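Local coordinates for aldehyde dehydrogenase (Trypanosoma brucei, PDB 5MYP), which probably oxidises aldehydes to carboxylic acids with NAD+ as cofactor, at residues A[132-137]-A[161-166]. Numbering follows the deposited sequence.
Sequences LLILQP and ELLTKL
With CG swung opposite its own backbone nitrogen (chi1 -177°), L163 stretches out from helix 157-170 toward helix 132-143 and ends in a fork whose two methyls go to different neighbours. CD2 touches the CG2 methyl of I134 at 3.6 Å. The other prong, CD1, lies 4.1 Å from CD2 of L135, a looser approach in which the two leucines run past each other in opposite directions. I134 meets its partner through the short beta branch: chi1 of -159° sends CG1 away from the backbone nitrogen and places CG2 between that nitrogen and the carbonyl carbon, and CG2 is the atom that meets CD2 of L163. So short a methyl suffices because the long L163 comes most of the way to it. The closest CA atoms of the two segments, those of L135 and L163, are 9.7 Å apart, and L163 spans most of that distance.

All three side chains are buried. Helix 36-52 packs on two of them, L49 touching L163 and V50 touching L135, while L80 of helix 69-95 packs on L135 as well. The contact thus joins two helices that follow successive parallel strands, 110-124 and 147-151, in the Rossmann-like domain that in this family binds NAD. Purely aliphatic and small in area, the meeting relies on dispersion and exclusion of water, which implies cohesion without the directional constraint of a polar bond.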
loop_
_atom_site.group_PDB
_atom_site.type_symbol
_atom_site.label_atom_id
_atom_site.label_comp_id
_atom_site.label_asym_id
_atom_site.label_seq_id
_atom_site.Cartn_x
_atom_site.Cartn_y
_atom_site.Cartn_z
ATOM N N LEU A 132 23.285 -0.370 -3.227
ATOM C CA LEU A 132 22.264 0.485 -2.610
ATOM C C LEU A 132 20.861 -0.107 -2.719
ATOM O O LEU A 132 20.148 -0.212 -1.723
ATOM C CB LEU A 132 22.263 1.873 -3.256
ATOM C CG LEU A 132 21.287 2.912 -2.693
ATOM C CD1 LEU A 132 21.728 3.346 -1.307
ATOM C CD2 LEU A 132 21.167 4.105 -3.632
ATOM N N LEU A 133 20.481 -0.505 -3.929
ATOM C CA LEU A 133 19.094 -0.886 -4.203
ATOM C C LEU A 133 18.757 -2.341 -3.866
ATOM O O LEU A 133 17.629 -2.782 -4.104
ATOM C CB LEU A 133 18.732 -0.533 -5.652
ATOM C CG LEU A 133 18.892 0.959 -5.982
ATOM C CD1 LEU A 133 18.547 1.226 -7.439
ATOM C CD2 LEU A 133 18.053 1.844 -5.069
ATOM N N ILE A 134 19.724 -3.083 -3.317
ATOM C CA ILE A 134 19.453 -4.366 -2.659
ATOM C C ILE A 134 19.545 -4.225 -1.122
ATOM O O ILE A 134 18.665 -4.718 -0.409
ATOM C CB ILE A 134 20.347 -5.509 -3.236
ATOM C CG1 ILE A 134 19.737 -6.887 -2.950
ATOM C CG2 ILE A 134 21.779 -5.447 -2.728
ATOM C CD1 ILE A 134 18.672 -7.305 -3.938
ATOM N N LEU A 135 20.571 -3.534 -0.615
ATOM C CA LEU A 135 20.759 -3.397 0.839
ATOM C C LEU A 135 19.849 -2.374 1.518
ATOM O O LEU A 135 19.428 -2.603 2.654
ATOM C CB LEU A 135 22.226 -3.095 1.197
ATOM C CG LEU A 135 23.271 -4.194 0.974
ATOM C CD1 LEU A 135 24.595 -3.774 1.614
ATOM C CD2 LEU A 135 22.817 -5.532 1.541
ATOM N N GLN A 136 19.549 -1.253 0.859
ATOM C CA GLN A 136 18.714 -0.218 1.497
ATOM C C GLN A 136 17.313 -0.742 1.865
ATOM O O GLN A 136 16.882 -0.543 3.000
ATOM C CB GLN A 136 18.652 1.082 0.674
ATOM C CG GLN A 136 17.969 2.230 1.407
ATOM C CD GLN A 136 18.220 3.592 0.790
ATOM O OE1 GLN A 136 18.432 3.720 -0.411
ATOM N NE2 GLN A 136 18.105 4.628 1.600
ATOM N N PRO A 137 16.619 -1.439 0.935
ATOM C CA PRO A 137 15.352 -2.090 1.314
ATOM C C PRO A 137 15.511 -3.165 2.397
ATOM O O PRO A 137 14.697 -3.233 3.314
ATOM C CB PRO A 137 14.867 -2.736 0.004
ATOM C CG PRO A 137 15.582 -2.013 -1.078
ATOM C CD PRO A 137 16.901 -1.602 -0.503
ATOM N N GLU A 161 28.235 -11.453 -6.894
ATOM C CA GLU A 161 29.186 -12.455 -6.398
ATOM C C GLU A 161 29.767 -12.041 -5.042
ATOM O O GLU A 161 29.751 -12.822 -4.090
ATOM C CB GLU A 161 30.323 -12.667 -7.401
ATOM C CG GLU A 161 31.279 -13.803 -7.035
ATOM C CD GLU A 161 32.498 -13.876 -7.940
ATOM O OE1 GLU A 161 33.036 -12.817 -8.323
ATOM O OE2 GLU A 161 32.936 -14.999 -8.253
ATOM N N LEU A 162 30.276 -10.814 -4.969
ATOM C CA LEU A 162 30.890 -10.303 -3.738
ATOM C C LEU A 162 29.900 -10.259 -2.568
ATOM O O LEU A 162 30.224 -10.688 -1.462
ATOM C CB LEU A 162 31.493 -8.911 -3.965
ATOM C CG LEU A 162 32.274 -8.296 -2.796
ATOM C CD1 LEU A 162 33.420 -9.195 -2.352
ATOM C CD2 LEU A 162 32.794 -6.918 -3.169
ATOM N N LEU A 163 28.704 -9.732 -2.816
ATOM C CA LEU A 163 27.664 -9.665 -1.784
ATOM C C LEU A 163 27.246 -11.056 -1.316
ATOM O O LEU A 163 27.047 -11.276 -0.124
ATOM C CB LEU A 163 26.435 -8.905 -2.299
ATOM C CG LEU A 163 25.279 -8.692 -1.312
ATOM C CD1 LEU A 163 25.722 -7.882 -0.095
ATOM C CD2 LEU A 163 24.119 -8.025 -2.020
ATOM N N THR A 164 27.104 -11.984 -2.257
ATOM C CA THR A 164 26.752 -13.372 -1.940
ATOM C C THR A 164 27.842 -14.041 -1.090
ATOM O O THR A 164 27.528 -14.753 -0.145
ATOM C CB THR A 164 26.465 -14.180 -3.223
ATOM O OG1 THR A 164 25.347 -13.588 -3.908
ATOM C CG2 THR A 164 26.147 -15.638 -2.914
ATOM N N LYS A 165 29.106 -13.784 -1.411
ATOM C CA LYS A 165 30.234 -14.281 -0.614
ATOM C C LYS A 165 30.249 -13.676 0.803
ATOM O O LYS A 165 30.401 -14.401 1.789
ATOM C CB LYS A 165 31.565 -13.989 -1.325
ATOM C CG LYS A 165 32.798 -14.516 -0.591
ATOM C CD LYS A 165 34.107 -14.099 -1.242
ATOM C CE LYS A 165 35.249 -14.154 -0.232
ATOM N NZ LYS A 165 36.602 -14.097 -0.857
ATOM N N LEU A 166 30.082 -12.357 0.895
ATOM C CA LEU A 166 30.271 -11.637 2.164
ATOM C C LEU A 166 29.092 -11.717 3.126
ATOM O O LEU A 166 29.300 -11.828 4.326
ATOM C CB LEU A 166 30.606 -10.164 1.912
ATOM C CG LEU A 166 31.971 -9.859 1.296
ATOM C CD1 LEU A 166 32.051 -8.383 0.953
ATOM C CD2 LEU A 166 33.106 -10.247 2.229
#